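Uncharacterized peroxidase-related protein (PDB 2PFX) is of unknown function but, as a peroxidase-related member of the AhpD-like carboxymuconolactone decarboxylase family, probably takes part in thiol-based reduction of peroxides. Local coordinates at residues E7-D12 with L41-F46; F87-A92 with N169-V174. All coordinates share one frame; numbering follows the deposited sequence.

Contact 1 (E7-D12 with L41-F46); sequences EPTALD and LKAYAF
The P8 ring meets the helical turn of 41-46 with its CG corner, 3.9 Å from K42 CB and 4.0 Å from A43 N. The aromatic ring of F46 carries A43 O at its edge, in plane, and also meets W159 of the second subunit edge-to-face. A cis peptide bond precedes P8, and its CB points toward the helix. Beside it, T9 CG2 lies 4.0 Å from A43 CB, methyl against methyl. T9 chi1 (72°) sets OG1 between the backbone N and the carbonyl carbon, where it accepts L11 N at 3.0 Å with an N-H...O angle of 153°; this is an ST turn. With an alanine at T9, L11 N would probably lose this acceptor and a gap would open beside A43 CB. Of the K42 side chain, CB meets P8; the extended chain beyond it leads away. K42 NZ stays 6.3 Å from E7 OE1, too far for a salt bridge, while N39 hydrogen-bonds that carboxylate oxygen. The loop before helix 21-34 is thus laid on helix 39-44 by small carbon groups; between these two segments the chemistry is apolar packing, the T9 hydroxyl being spent on the loop's own turn.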
loop_
_atom_site.group_PDB
_atom_site.type_symbol
_atom_site.label_atom_id
_atom_site.label_comp_id
_atom_site.label_asym_id
_atom_site.label_seq_id
_atom_site.Cartn_x
_atom_site.Cartn_y
_atom_site.Cartn_z
ATOM N N GLU A 7 2.599 -32.677 0.383
ATOM C CA GLU A 7 2.086 -32.634 1.726
ATOM C C GLU A 7 3.096 -33.233 2.692
ATOM O O GLU A 7 3.899 -34.089 2.335
ATOM C CB GLU A 7 0.749 -33.358 1.820
ATOM C CG GLU A 7 -0.322 -32.783 0.937
ATOM C CD GLU A 7 -1.697 -33.386 1.098
ATOM O OE1 GLU A 7 -2.138 -33.673 2.235
ATOM O OE2 GLU A 7 -2.374 -33.586 0.057
ATOM N N PRO A 8 3.080 -32.770 3.935
ATOM C CA PRO A 8 2.209 -31.657 4.328
ATOM C C PRO A 8 2.719 -30.272 3.930
ATOM O O PRO A 8 1.874 -29.366 3.873
ATOM C CB PRO A 8 2.199 -31.784 5.847
ATOM C CG PRO A 8 3.469 -32.461 6.207
ATOM C CD PRO A 8 3.858 -33.339 5.040
ATOM N N THR A 9 4.000 -30.083 3.643
ATOM C CA THR A 9 4.542 -28.838 3.106
ATOM C C THR A 9 5.405 -29.142 1.878
ATOM O O THR A 9 5.584 -30.312 1.545
ATOM C CB THR A 9 5.401 -28.051 4.107
ATOM O OG1 THR A 9 6.652 -28.711 4.311
ATOM C CG2 THR A 9 4.738 -28.016 5.484
ATOM N N ALA A 10 5.929 -28.103 1.257
ATOM C CA ALA A 10 6.874 -28.288 0.161
ATOM C C ALA A 10 8.303 -28.501 0.662
ATOM O O ALA A 10 9.236 -28.644 -0.145
ATOM C CB ALA A 10 6.846 -27.093 -0.791
ATOM N N LEU A 11 8.520 -28.509 1.970
ATOM C CA LEU A 11 9.841 -28.747 2.527
ATOM C C LEU A 11 10.140 -30.219 2.724
ATOM O O LEU A 11 9.291 -31.000 3.130
ATOM C CB LEU A 11 9.984 -28.027 3.886
ATOM C CG LEU A 11 9.912 -26.498 3.801
ATOM C CD1 LEU A 11 10.239 -25.906 5.156
ATOM C CD2 LEU A 11 10.834 -25.892 2.747
ATOM N N ASP A 12 11.380 -30.620 2.462
ATOM C CA ASP A 12 11.734 -32.010 2.772
ATOM C C ASP A 12 12.097 -32.042 4.245
ATOM O O ASP A 12 13.221 -31.771 4.662
ATOM C CB ASP A 12 12.853 -32.446 1.844
ATOM C CG ASP A 12 13.486 -33.773 2.227
ATOM O OD1 ASP A 12 12.776 -34.711 2.633
ATOM O OD2 ASP A 12 14.730 -33.879 2.124
ATOM N N LEU A 41 -0.009 -30.466 11.999
ATOM C CA LEU A 41 0.634 -31.271 13.029
ATOM C C LEU A 41 1.705 -32.183 12.433
ATOM O O LEU A 41 2.756 -32.345 13.043
ATOM C CB LEU A 41 -0.393 -32.094 13.794
ATOM C CG LEU A 41 -1.463 -31.287 14.520
ATOM C CD1 LEU A 41 -2.467 -32.255 15.127
ATOM C CD2 LEU A 41 -0.826 -30.348 15.534
ATOM N N LYS A 42 1.433 -32.742 11.265
ATOM C CA LYS A 42 2.469 -33.560 10.610
ATOM C C LYS A 42 3.685 -32.715 10.303
ATOM O O LYS A 42 4.818 -33.213 10.292
ATOM C CB LYS A 42 1.912 -34.218 9.354
ATOM C CG LYS A 42 0.665 -35.061 9.585
ATOM C CD LYS A 42 0.132 -35.680 8.297
ATOM C CE LYS A 42 -0.722 -36.902 8.610
ATOM N NZ LYS A 42 -1.645 -37.202 7.484
ATOM N N ALA A 43 3.464 -31.428 10.070
ATOM C CA ALA A 43 4.561 -30.534 9.732
ATOM C C ALA A 43 5.514 -30.364 10.907
ATOM O O ALA A 43 6.731 -30.343 10.715
ATOM C CB ALA A 43 4.029 -29.183 9.233
ATOM N N TYR A 44 4.948 -30.245 12.108
ATOM C CA TYR A 44 5.761 -30.057 13.299
ATOM C C TYR A 44 6.275 -31.362 13.878
ATOM O O TYR A 44 7.188 -31.344 14.717
ATOM C CB TYR A 44 4.969 -29.320 14.395
ATOM C CG TYR A 44 4.911 -27.829 14.130
ATOM C CD1 TYR A 44 3.893 -27.304 13.352
ATOM C CD2 TYR A 44 5.869 -26.968 14.637
ATOM C CE1 TYR A 44 3.845 -25.944 13.102
ATOM C CE2 TYR A 44 5.825 -25.610 14.402
ATOM C CZ TYR A 44 4.805 -25.112 13.633
ATOM O OH TYR A 44 4.742 -23.765 13.385
ATOM N N ALA A 45 5.674 -32.455 13.421
ATOM C CA ALA A 45 5.958 -33.769 13.993
ATOM C C ALA A 45 7.347 -34.322 13.735
ATOM O O ALA A 45 7.696 -35.379 14.284
ATOM C CB ALA A 45 4.889 -34.752 13.511
ATOM N N PHE A 46 8.196 -33.679 12.952
ATOM C CA PHE A 46 9.572 -34.156 12.847
ATOM C C PHE A 46 10.346 -33.982 14.143
ATOM O O PHE A 46 11.403 -34.584 14.357
ATOM C CB PHE A 46 10.318 -33.445 11.704
ATOM C CG PHE A 46 10.646 -31.988 11.967
ATOM C CD1 PHE A 46 9.683 -31.028 11.688
ATOM C CD2 PHE A 46 11.874 -31.591 12.460
ATOM C CE1 PHE A 46 9.954 -29.696 11.916
ATOM C CE2 PHE A 46 12.144 -30.255 12.705
ATOM C CZ PHE A 46 11.171 -29.309 12.434
#

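Contact 2 (F87-A92 with N169-V174); sequences FYCLVA and NMTNRV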
loop_
_atom_site.group_PDB
_atom_site.type_symbol
_atom_site.label_atom_id
_atom_site.label_comp_id
_atom_site.label_asym_id
_atom_site.label_seq_id
_atom_site.Cartn_x
_atom_site.Cartn_y
_atom_site.Cartn_z
ATOM N N PHE A 87 -4.084 -19.925 2.324
ATOM C CA PHE A 87 -4.863 -21.080 1.887
ATOM C C PHE A 87 -5.074 -22.128 2.967
ATOM O O PHE A 87 -6.222 -22.550 3.148
ATOM C CB PHE A 87 -4.177 -21.726 0.659
ATOM C CG PHE A 87 -4.957 -22.874 0.044
ATOM C CD1 PHE A 87 -6.248 -22.768 -0.429
ATOM C CD2 PHE A 87 -4.355 -24.122 -0.035
ATOM C CE1 PHE A 87 -6.929 -23.859 -0.933
ATOM C CE2 PHE A 87 -5.019 -25.202 -0.559
ATOM C CZ PHE A 87 -6.321 -25.093 -1.022
ATOM N N TYR A 88 -4.018 -22.579 3.645
ATOM C CA TYR A 88 -4.126 -23.635 4.639
ATOM C C TYR A 88 -5.212 -23.241 5.651
ATOM O O TYR A 88 -6.113 -24.004 6.003
ATOM C CB TYR A 88 -2.790 -23.960 5.358
ATOM C CG TYR A 88 -2.971 -25.058 6.392
ATOM C CD1 TYR A 88 -3.364 -24.891 7.715
ATOM C CD2 TYR A 88 -2.716 -26.383 6.014
ATOM C CE1 TYR A 88 -3.517 -25.912 8.599
ATOM C CE2 TYR A 88 -2.866 -27.432 6.895
ATOM C CZ TYR A 88 -3.269 -27.202 8.187
ATOM O OH TYR A 88 -3.424 -28.202 9.111
ATOM N N CYS A 89 -4.994 -22.059 6.211
ATOM C CA CYS A 89 -5.731 -21.657 7.399
ATOM C C CYS A 89 -7.149 -21.290 6.993
ATOM O O CYS A 89 -8.082 -21.510 7.761
ATOM C CB CYS A 89 -4.989 -20.494 8.069
ATOM S SG CYS A 89 -3.339 -20.948 8.692
ATOM N N LEU A 90 -7.310 -20.756 5.782
ATOM C CA LEU A 90 -8.651 -20.393 5.315
ATOM C C LEU A 90 -9.500 -21.650 5.162
ATOM O O LEU A 90 -10.691 -21.668 5.469
ATOM C CB LEU A 90 -8.602 -19.590 4.025
ATOM C CG LEU A 90 -8.286 -18.095 4.179
ATOM C CD1 LEU A 90 -7.843 -17.456 2.872
ATOM C CD2 LEU A 90 -9.516 -17.388 4.766
ATOM N N VAL A 91 -8.840 -22.707 4.700
ATOM C CA VAL A 91 -9.537 -23.979 4.553
ATOM C C VAL A 91 -9.826 -24.630 5.899
ATOM O O VAL A 91 -10.964 -25.058 6.137
ATOM C CB VAL A 91 -8.696 -24.936 3.679
ATOM C CG1 VAL A 91 -9.311 -26.331 3.722
ATOM C CG2 VAL A 91 -8.584 -24.361 2.278
ATOM N N ALA A 92 -8.804 -24.702 6.738
ATOM C CA ALA A 92 -8.941 -25.395 8.011
ATOM C C ALA A 92 -9.919 -24.670 8.933
ATOM O O ALA A 92 -10.811 -25.302 9.523
ATOM C CB ALA A 92 -7.572 -25.564 8.661
ATOM N N ASN A 169 -1.406 -14.597 12.769
ATOM C CA ASN A 169 -0.419 -13.870 11.966
ATOM C C ASN A 169 0.909 -14.650 11.908
ATOM O O ASN A 169 1.750 -14.467 11.010
ATOM C CB ASN A 169 -0.216 -12.463 12.536
ATOM C CG ASN A 169 -1.224 -11.517 11.887
ATOM O OD1 ASN A 169 -1.013 -11.112 10.748
ATOM N ND2 ASN A 169 -2.307 -11.222 12.573
HETATM N N MSE A 170 1.126 -15.529 12.882
HETATM C CA MSE A 170 2.293 -16.413 12.872
HETATM C C MSE A 170 1.977 -17.590 11.939
HETATM O O MSE A 170 2.701 -17.849 10.985
HETATM C CB MSE A 170 2.699 -16.956 14.229
HETATM C CG MSE A 170 3.683 -18.135 14.208
HETATM SE SE MSE A 170 4.163 -18.663 16.012
HETATM C CE MSE A 170 2.577 -19.742 16.167
ATOM N N THR A 171 0.890 -18.276 12.246
ATOM C CA THR A 171 0.650 -19.535 11.546
ATOM C C THR A 171 0.352 -19.292 10.089
ATOM O O THR A 171 0.761 -20.085 9.228
ATOM C CB THR A 171 -0.441 -20.404 12.203
ATOM O OG1 THR A 171 -1.734 -19.824 12.093
ATOM C CG2 THR A 171 -0.168 -20.540 13.695
ATOM N N ASN A 172 -0.321 -18.199 9.738
ATOM C CA ASN A 172 -0.493 -17.924 8.312
ATOM C C ASN A 172 0.839 -17.822 7.581
ATOM O O ASN A 172 0.915 -18.326 6.471
ATOM C CB ASN A 172 -1.206 -16.606 8.087
ATOM C CG ASN A 172 -2.618 -16.471 8.545
ATOM O OD1 ASN A 172 -3.223 -15.410 8.401
ATOM N ND2 ASN A 172 -3.087 -17.543 9.151
ATOM N N ARG A 173 1.797 -17.181 8.229
ATOM C CA ARG A 173 3.087 -16.902 7.570
ATOM C C ARG A 173 3.884 -18.175 7.394
ATOM O O ARG A 173 4.510 -18.433 6.363
ATOM C CB ARG A 173 3.825 -15.822 8.376
ATOM C CG ARG A 173 3.141 -14.456 8.173
ATOM C CD ARG A 173 3.867 -13.283 8.817
ATOM N NE ARG A 173 3.323 -12.067 8.217
ATOM C CZ ARG A 173 2.216 -11.425 8.509
ATOM N NH1 ARG A 173 1.434 -11.866 9.480
ATOM N NH2 ARG A 173 1.885 -10.335 7.830
ATOM N N VAL A 174 3.846 -18.991 8.459
ATOM C CA VAL A 174 4.556 -20.264 8.366
ATOM C C VAL A 174 3.936 -21.130 7.285
ATOM O O VAL A 174 4.609 -21.744 6.447
ATOM C CB VAL A 174 4.518 -20.946 9.740
ATOM C CG1 VAL A 174 5.068 -22.372 9.612
ATOM C CG2 VAL A 174 5.298 -20.144 10.769
#
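N169 OD1, in the same helix that brings N172 against C89, is gripped by two donors: R173 NH1, one turn on, and N84 ND2 from helix 70-84. The bond from R173 NH1 to N169 OD1 is 2.9 Å long and uses a lone pair in the carbonyl plane, with a C=O...N angle of 118°. NH1 also reaches N169 O at 3.0 Å, and both acceptors lie close to the guanidinium plane. R173 NE and NH2 bond to backbone carbonyls of M133 and T134 in the second subunit, so the flat group is held on both its intrachain and intersubunit sides.

Across the helices, C89 supplies the touching atoms. Its SG lies anti to the carbonyl carbon (chi1 -64°), which directs the sulfur at helix 155-178, 3.4 Å from N172 ND2, a close polar contact not counted as a hydrogen bond; C89 CB is 3.7 Å from the same nitrogen. N84 ND2, the same nitrogen that bonds N169 OD1, also donates to N172 OD1; this is consistent with an amide held with its nitrogen toward C89. T171 OG1 stands 3.9 Å from C89 SG, too long for a bond; it is buried by this contact and has no hydrogen-bond partner in the model.

The sequence around C89 fits the CXXC motif of AhpD-like proteins, with C89 as its second cysteine, the position of the reactive thiol in AhpD. The geometry places a buried sulfur, by likeness to AhpD possibly reactive, in a polar setting of amide and hydroxyl, with N84 as a second-shell residue behind the amide.

Along this all-helical chain contact 1 closes before contact 2 opens, and their centres lie 14 Å apart. Contact 1 sits about 17 Å from the chain's centre, where the N-terminal loop meets helix 39-44; contact 2 lies only 6 Å from that centre, between helices 87-101 and 155-178. Y44 OH and V174 CG1 bring the two together at 4.0 Å, and T178 of helix 155-178 also packs on T9, so this long helix serves both. The second subunit reaches each contact as well: N163 of that subunit bonds Y44 OH, and its A162 packs on V174. The helix that lines the probable thiol site thus also packs against the peripheral loop and joins the subunit interface.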